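Local coordinates for FAD:protein FMN transferase (Pseudomonas stutzeri ATCC 14405 = CCUG 16156, PDB 5MGY), which probably transfers FMN from FAD onto a threonine of target proteins, releasing AMP, in a magnesium-dependent reaction, at residues A[79-91]-A[134-146]. Sequence-based numbering, arbitrary orientation.
Sequences MVRELVAAGSQLS and GQQHLSIDGDRLC. Unlike the reference sequence in segment 79-91: Ser88 (reference Gly).
Val84 meets three residues of the hairpin 138-146 at once, a worked example of a helix laid on a beta-hairpin through apolar side chains. CG1, set anti to the backbone N (chi1 161°), leads tip to tip toward Leu138, with Val84 CG1 3.7 Å from Leu138 CD2, and Ile140 slides past it in the opposite direction. CG2 lies mainly on Leu145, Val84 CG2 to Leu145 CD2 being 3.9 Å, the two side chains crossing at a slant; both methyls touch both leucines. One turn earlier Val80 crosses Leu145 at about a right angle. Ile140 CD1 also rests 3.7 Å from Arg81 O and touches the methyl of Ala85.

Arg81 closes the turn end of this apolar patch. Bent at chi3 (-60°), its chain runs past Ile140 and lays one guanidinium face over Asp143 CA, near the rim of the group, while NE donates a hydrogen bond to Met76 O and NH2 forms a salt bridge with Asp78. Cut back to an alanine, Arg81 would probably leave Asp78 without its charged mate, lose the bond to Met76 O and uncover backbone in the type II' turn from Asp141 to Arg144. At the other end, Gln135 brings its amide alongside Gly87 and Ser88, Gln135 NE2 standing 3.9 Å from Ser88 N, contact without a bond; its OE1 is weakly bonded to Leu100 N.

The segment 79-91 crosses strand 138-141 at -130°. Gly87 lies about 12 Å from the bound magnesium. Strand 73-75 completes the three-stranded sheet beside 144-147, where Cys146 is disulfide-linked to Cys73, while helix 35-53 packs on Met79 and Val80, helix 159-173 on Met79 and Leu83, and helix 267-292 on Leu83, Gln89 and Leu90.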
ATOM      1  N   MET A  79      -8.651   4.580  13.766  1.00 48.05           N
ATOM      2  CA  MET A  79      -7.891   4.063  12.636  1.00 45.96           C
ATOM      3  C   MET A  79      -8.760   3.386  11.620  1.00 47.93           C
ATOM      4  O   MET A  79      -8.579   3.615  10.415  1.00 58.26           O
ATOM      5  CB  MET A  79      -6.872   3.015  13.029  1.00 44.98           C
ATOM      6  CG  MET A  79      -5.558   3.588  13.415  1.00 48.09           C
ATOM      7  SD  MET A  79      -4.415   2.232  13.726  1.00 54.87           S
ATOM      8  CE  MET A  79      -3.164   3.193  14.648  1.00 55.70           C
ATOM      9  N   VAL A  80      -9.629   2.485  12.093  1.00 42.16           N
ATOM     10  CA  VAL A  80     -10.365   1.610  11.197  1.00 36.37           C
ATOM     11  C   VAL A  80     -11.314   2.476  10.388  1.00 36.35           C
ATOM     12  O   VAL A  80     -11.464   2.275   9.184  1.00 36.40           O
ATOM     13  CB  VAL A  80     -11.113   0.531  11.958  1.00 34.98           C
ATOM     14  CG1 VAL A  80     -12.069  -0.206  11.032  1.00 34.80           C
ATOM     15  CG2 VAL A  80     -10.153  -0.431  12.576  1.00 34.95           C
ATOM     16  N   ARG A  81     -11.913   3.451  11.054  1.00 38.69           N
ATOM     17  CA  ARG A  81     -12.841   4.369  10.421  1.00 42.27           C
ATOM     18  C   ARG A  81     -12.132   5.362   9.546  1.00 44.47           C
ATOM     19  O   ARG A  81     -12.635   5.681   8.490  1.00 48.61           O
ATOM     20  CB  ARG A  81     -13.736   5.070  11.447  1.00 43.60           C
ATOM     21  CG  ARG A  81     -14.899   4.169  11.810  1.00 45.76           C
ATOM     22  CD  ARG A  81     -15.799   4.626  12.955  1.00 48.56           C
ATOM     23  NE  ARG A  81     -15.076   4.780  14.227  1.00 50.32           N
ATOM     24  CZ  ARG A  81     -14.548   5.928  14.669  1.00 52.67           C
ATOM     25  NH1 ARG A  81     -14.640   7.058  13.933  1.00 52.49           N
ATOM     26  NH2 ARG A  81     -13.907   5.944  15.845  1.00 50.96           N
ATOM     27  N   GLU A  82     -10.963   5.843   9.960  1.00 46.26           N
ATOM     28  CA  GLU A  82     -10.158   6.658   9.074  1.00 46.96           C
ATOM     29  C   GLU A  82      -9.864   5.859   7.758  1.00 42.90           C
ATOM     30  O   GLU A  82     -10.055   6.356   6.663  1.00 42.89           O
ATOM     31  CB  GLU A  82      -8.851   7.143   9.774  1.00 53.09           C
ATOM     32  CG  GLU A  82      -8.192   8.370   9.104  1.00 57.94           C
ATOM     33  CD  GLU A  82      -6.752   8.661   9.525  1.00 59.00           C
ATOM     34  OE1 GLU A  82      -5.988   9.340   8.748  1.00 56.94           O
ATOM     35  OE2 GLU A  82      -6.400   8.221  10.644  1.00 58.54           O
ATOM     36  N   LEU A  83      -9.455   4.617   7.891  1.00 37.14           N
ATOM     37  CA  LEU A  83      -9.049   3.853   6.768  1.00 36.43           C
ATOM     38  C   LEU A  83     -10.205   3.443   5.909  1.00 38.15           C
ATOM     39  O   LEU A  83     -10.052   3.356   4.690  1.00 40.90           O
ATOM     40  CB  LEU A  83      -8.304   2.586   7.211  1.00 37.03           C
ATOM     41  CG  LEU A  83      -6.899   2.737   7.793  1.00 37.12           C
ATOM     42  CD1 LEU A  83      -6.177   1.441   7.576  1.00 40.32           C
ATOM     43  CD2 LEU A  83      -6.072   3.812   7.136  1.00 39.19           C
ATOM     44  N   VAL A  84     -11.356   3.146   6.524  1.00 38.01           N
ATOM     45  CA  VAL A  84     -12.555   2.798   5.764  1.00 33.75           C
ATOM     46  C   VAL A  84     -12.926   3.969   4.923  1.00 30.73           C
ATOM     47  O   VAL A  84     -13.241   3.823   3.784  1.00 33.03           O
ATOM     48  CB  VAL A  84     -13.743   2.365   6.673  1.00 34.47           C
ATOM     49  CG1 VAL A  84     -15.073   2.459   5.925  1.00 31.89           C
ATOM     50  CG2 VAL A  84     -13.516   0.930   7.166  1.00 35.48           C
ATOM     51  N   ALA A  85     -12.859   5.142   5.498  1.00 30.33           N
ATOM     52  CA  ALA A  85     -13.195   6.343   4.782  1.00 33.18           C
ATOM     53  C   ALA A  85     -12.214   6.651   3.609  1.00 35.00           C
ATOM     54  O   ALA A  85     -12.648   6.916   2.465  1.00 36.78           O
ATOM     55  CB  ALA A  85     -13.237   7.497   5.763  1.00 33.53           C
ATOM     56  N   ALA A  86     -10.911   6.571   3.891  1.00 33.95           N
ATOM     57  CA  ALA A  86      -9.924   6.750   2.872  1.00 34.57           C
ATOM     58  C   ALA A  86     -10.159   5.744   1.772  1.00 36.11           C
ATOM     59  O   ALA A  86      -9.996   6.099   0.609  1.00 38.93           O
ATOM     60  CB  ALA A  86      -8.525   6.611   3.427  1.00 33.28           C
ATOM     61  N   GLY A  87     -10.527   4.515   2.156  1.00 36.67           N
ATOM     62  CA  GLY A  87     -10.774   3.422   1.218  1.00 37.03           C
ATOM     63  C   GLY A  87     -11.962   3.711   0.319  1.00 38.80           C
ATOM     64  O   GLY A  87     -11.989   3.324  -0.847  1.00 36.48           O
ATOM     65  N   SER A  88     -12.952   4.378   0.886  1.00 40.99           N
ATOM     66  CA  SER A  88     -14.163   4.657   0.161  1.00 46.25           C
ATOM     67  C   SER A  88     -13.880   5.608  -1.019  1.00 47.14           C
ATOM     68  O   SER A  88     -14.492   5.487  -2.100  1.00 47.23           O
ATOM     69  CB  SER A  88     -15.186   5.264   1.123  1.00 48.13           C
ATOM     70  OG  SER A  88     -16.453   5.402   0.506  1.00 53.56           O
ATOM     71  N   GLN A  89     -12.969   6.554  -0.768  1.00 43.47           N
ATOM     72  CA  GLN A  89     -12.586   7.574  -1.699  1.00 40.73           C
ATOM     73  C   GLN A  89     -11.721   6.933  -2.746  1.00 40.27           C
ATOM     74  O   GLN A  89     -11.894   7.138  -3.934  1.00 40.42           O
ATOM     75  CB  GLN A  89     -11.792   8.646  -0.977  1.00 42.74           C
ATOM     76  CG  GLN A  89     -11.424   9.836  -1.831  1.00 43.71           C
ATOM     77  CD  GLN A  89     -12.654  10.673  -2.152  1.00 43.79           C
ATOM     78  OE1 GLN A  89     -13.280  11.194  -1.258  1.00 46.23           O
ATOM     79  NE2 GLN A  89     -13.003  10.788  -3.426  1.00 42.38           N
ATOM     80  N   LEU A  90     -10.775   6.138  -2.308  1.00 40.13           N
ATOM     81  CA  LEU A  90      -9.971   5.409  -3.246  1.00 40.65           C
ATOM     82  C   LEU A  90     -10.860   4.594  -4.181  1.00 40.60           C
ATOM     83  O   LEU A  90     -10.617   4.535  -5.361  1.00 38.55           O
ATOM     84  CB  LEU A  90      -9.018   4.492  -2.512  1.00 40.36           C
ATOM     85  CG  LEU A  90      -7.769   5.177  -2.005  1.00 40.41           C
ATOM     86  CD1 LEU A  90      -7.090   4.303  -0.962  1.00 40.83           C
ATOM     87  CD2 LEU A  90      -6.808   5.427  -3.170  1.00 42.09           C
ATOM     88  N   SER A  91     -11.896   3.974  -3.641  1.00 45.27           N
ATOM     89  CA  SER A  91     -12.790   3.163  -4.476  1.00 49.10           C
ATOM     90  C   SER A  91     -13.434   4.030  -5.530  1.00 49.45           C
ATOM     91  O   SER A  91     -13.365   3.708  -6.720  1.00 50.24           O
ATOM     92  CB  SER A  91     -13.892   2.451  -3.682  1.00 49.58           C
ATOM     93  OG  SER A  91     -14.731   1.719  -4.570  1.00 48.36           O
ATOM     94  N   GLY A 134     -18.399  -6.157  -1.331  1.00 39.56           N
ATOM     95  CA  GLY A 134     -18.924  -4.880  -1.831  1.00 42.63           C
ATOM     96  C   GLY A 134     -18.856  -3.664  -0.921  1.00 44.32           C
ATOM     97  O   GLY A 134     -19.737  -3.476  -0.107  1.00 49.44           O
ATOM     98  N   GLN A 135     -17.859  -2.809  -1.131  1.00 47.29           N
ATOM     99  CA  GLN A 135     -17.680  -1.481  -0.459  1.00 45.57           C
ATOM    100  C   GLN A 135     -18.942  -0.689  -0.241  1.00 39.64           C
ATOM    101  O   GLN A 135     -19.086  -0.002   0.750  1.00 36.94           O
ATOM    102  CB  GLN A 135     -16.703  -0.627  -1.310  1.00 51.51           C
ATOM    103  CG  GLN A 135     -16.150   0.649  -0.673  1.00 55.91           C
ATOM    104  CD  GLN A 135     -14.750   0.461  -0.028  1.00 63.74           C
ATOM    105  OE1 GLN A 135     -13.799  -0.063  -0.673  1.00 54.00           O
ATOM    106  NE2 GLN A 135     -14.612   0.912   1.269  1.00 65.44           N
ATOM    107  N   GLN A 136     -19.859  -0.753  -1.182  1.00 38.49           N
ATOM    108  CA  GLN A 136     -21.141  -0.023  -1.046  1.00 38.45           C
ATOM    109  C   GLN A 136     -21.951  -0.457   0.154  1.00 39.52           C
ATOM    110  O   GLN A 136     -22.812   0.316   0.630  1.00 40.87           O
ATOM    111  CB  GLN A 136     -22.029  -0.147  -2.304  1.00 37.58           C
ATOM    112  CG  GLN A 136     -22.665  -1.489  -2.617  1.00 36.66           C
ATOM    113  CD  GLN A 136     -21.756  -2.471  -3.332  1.00 40.22           C
ATOM    114  OE1 GLN A 136     -20.540  -2.293  -3.417  1.00 41.23           O
ATOM    115  NE2 GLN A 136     -22.352  -3.544  -3.848  1.00 45.35           N
ATOM    116  N   HIS A 137     -21.729  -1.703   0.599  1.00 36.75           N
ATOM    117  CA  HIS A 137     -22.369  -2.248   1.787  1.00 35.80           C
ATOM    118  C   HIS A 137     -21.744  -1.848   3.152  1.00 35.53           C
ATOM    119  O   HIS A 137     -22.255  -2.235   4.213  1.00 38.98           O
ATOM    120  CB  HIS A 137     -22.388  -3.754   1.641  1.00 36.91           C
ATOM    121  CG  HIS A 137     -23.295  -4.220   0.556  1.00 38.31           C
ATOM    122  ND1 HIS A 137     -22.871  -5.038  -0.470  1.00 38.27           N
ATOM    123  CD2 HIS A 137     -24.604  -3.964   0.330  1.00 37.06           C
ATOM    124  CE1 HIS A 137     -23.887  -5.278  -1.273  1.00 37.80           C
ATOM    125  NE2 HIS A 137     -24.943  -4.640  -0.807  1.00 37.41           N
ATOM    126  N   LEU A 138     -20.666  -1.068   3.117  1.00 32.59           N
ATOM    127  CA  LEU A 138     -19.951  -0.661   4.293  1.00 31.84           C
ATOM    128  C   LEU A 138     -20.264   0.784   4.531  1.00 32.37           C
ATOM    129  O   LEU A 138     -20.232   1.583   3.611  1.00 33.37           O
ATOM    130  CB  LEU A 138     -18.481  -0.831   4.018  1.00 31.75           C
ATOM    131  CG  LEU A 138     -17.444  -0.627   5.083  1.00 30.59           C
ATOM    132  CD1 LEU A 138     -17.718  -1.637   6.159  1.00 32.12           C
ATOM    133  CD2 LEU A 138     -16.067  -0.849   4.509  1.00 28.77           C
ATOM    134  N   SER A 139     -20.610   1.133   5.754  1.00 33.42           N
ATOM    135  CA  SER A 139     -20.882   2.535   6.078  1.00 34.23           C
ATOM    136  C   SER A 139     -20.456   2.896   7.499  1.00 38.77           C
ATOM    137  O   SER A 139     -20.282   2.040   8.386  1.00 36.47           O
ATOM    138  CB  SER A 139     -22.345   2.868   5.864  1.00 34.38           C
ATOM    139  OG  SER A 139     -23.197   2.032   6.630  1.00 34.00           O
ATOM    140  N   ILE A 140     -20.261   4.195   7.712  1.00 44.77           N
ATOM    141  CA  ILE A 140     -19.768   4.707   8.999  1.00 45.80           C
ATOM    142  C   ILE A 140     -20.916   5.466   9.617  1.00 46.02           C
ATOM    143  O   ILE A 140     -21.567   6.238   8.968  1.00 45.94           O
ATOM    144  CB  ILE A 140     -18.580   5.638   8.789  1.00 44.31           C
ATOM    145  CG1 ILE A 140     -17.327   4.834   8.610  1.00 44.71           C
ATOM    146  CG2 ILE A 140     -18.388   6.554   9.959  1.00 45.77           C
ATOM    147  CD1 ILE A 140     -16.238   5.629   7.892  1.00 45.71           C
ATOM    148  N   ASP A 141     -21.144   5.250  10.891  1.00 52.20           N
ATOM    149  CA  ASP A 141     -22.237   5.928  11.584  1.00 55.01           C
ATOM    150  C   ASP A 141     -21.729   6.321  12.946  1.00 52.32           C
ATOM    151  O   ASP A 141     -21.566   5.486  13.840  1.00 49.52           O
ATOM    152  CB  ASP A 141     -23.436   5.037  11.732  1.00 58.35           C
ATOM    153  CG  ASP A 141     -24.621   5.787  12.168  1.00 60.56           C
ATOM    154  OD1 ASP A 141     -25.401   6.165  11.295  1.00 64.95           O
ATOM    155  OD2 ASP A 141     -24.811   6.005  13.362  1.00 63.28           O
ATOM    156  N   GLY A 142     -21.394   7.591  13.072  1.00 50.12           N
ATOM    157  CA  GLY A 142     -20.778   8.048  14.264  1.00 50.11           C
ATOM    158  C   GLY A 142     -19.505   7.279  14.447  1.00 48.42           C
ATOM    159  O   GLY A 142     -18.673   7.282  13.558  1.00 51.86           O
ATOM    160  N   ASP A 143     -19.372   6.601  15.569  1.00 46.24           N
ATOM    161  CA  ASP A 143     -18.195   5.843  15.885  1.00 47.00           C
ATOM    162  C   ASP A 143     -18.427   4.372  15.547  1.00 46.96           C
ATOM    163  O   ASP A 143     -17.645   3.505  15.965  1.00 43.61           O
ATOM    164  CB  ASP A 143     -17.841   6.033  17.359  1.00 53.89           C
ATOM    165  CG  ASP A 143     -18.969   5.480  18.358  1.00 66.05           C
ATOM    166  OD1 ASP A 143     -20.201   5.801  18.182  1.00 67.70           O
ATOM    167  OD2 ASP A 143     -18.605   4.719  19.311  1.00 66.85           O
ATOM    168  N   ARG A 144     -19.513   4.063  14.826  1.00 49.67           N
ATOM    169  CA  ARG A 144     -19.801   2.667  14.444  1.00 52.80           C
ATOM    170  C   ARG A 144     -19.481   2.429  12.960  1.00 49.95           C
ATOM    171  O   ARG A 144     -19.585   3.364  12.170  1.00 45.75           O
ATOM    172  CB  ARG A 144     -21.261   2.318  14.736  1.00 56.45           C
ATOM    173  CG  ARG A 144     -21.622   2.300  16.218  1.00 63.06           C
ATOM    174  CD  ARG A 144     -22.905   3.049  16.543  1.00 70.46           C
ATOM    175  NE  ARG A 144     -24.119   2.255  16.289  1.00 77.10           N
ATOM    176  CZ  ARG A 144     -25.076   2.532  15.382  1.00 79.57           C
ATOM    177  NH1 ARG A 144     -25.007   3.618  14.606  1.00 83.09           N
ATOM    178  NH2 ARG A 144     -26.138   1.712  15.261  1.00 71.81           N
ATOM    179  N   LEU A 145     -19.055   1.197  12.630  1.00 45.64           N
ATOM    180  CA  LEU A 145     -18.963   0.717  11.259  1.00 44.42           C
ATOM    181  C   LEU A 145     -20.125  -0.186  11.046  1.00 45.45           C
ATOM    182  O   LEU A 145     -20.310  -1.076  11.845  1.00 46.39           O
ATOM    183  CB  LEU A 145     -17.776  -0.191  11.048  1.00 43.26           C
ATOM    184  CG  LEU A 145     -16.498   0.195  10.350  1.00 42.46           C
ATOM    185  CD1 LEU A 145     -15.751  -1.053   9.948  1.00 38.55           C
ATOM    186  CD2 LEU A 145     -16.842   1.051   9.143  1.00 45.08           C
ATOM    187  N   CYS A 146     -20.825  -0.052   9.929  1.00 44.54           N
ATOM    188  CA  CYS A 146     -21.979  -0.877   9.653  1.00 43.48           C
ATOM    189  C   CYS A 146     -21.747  -1.736   8.444  1.00 42.96           C
ATOM    190  O   CYS A 146     -21.038  -1.342   7.506  1.00 43.83           O
ATOM    191  CB  CYS A 146     -23.192  -0.016   9.483  1.00 44.80           C
ATOM    192  SG  CYS A 146     -23.439   0.905  11.005  1.00 54.96           S
TER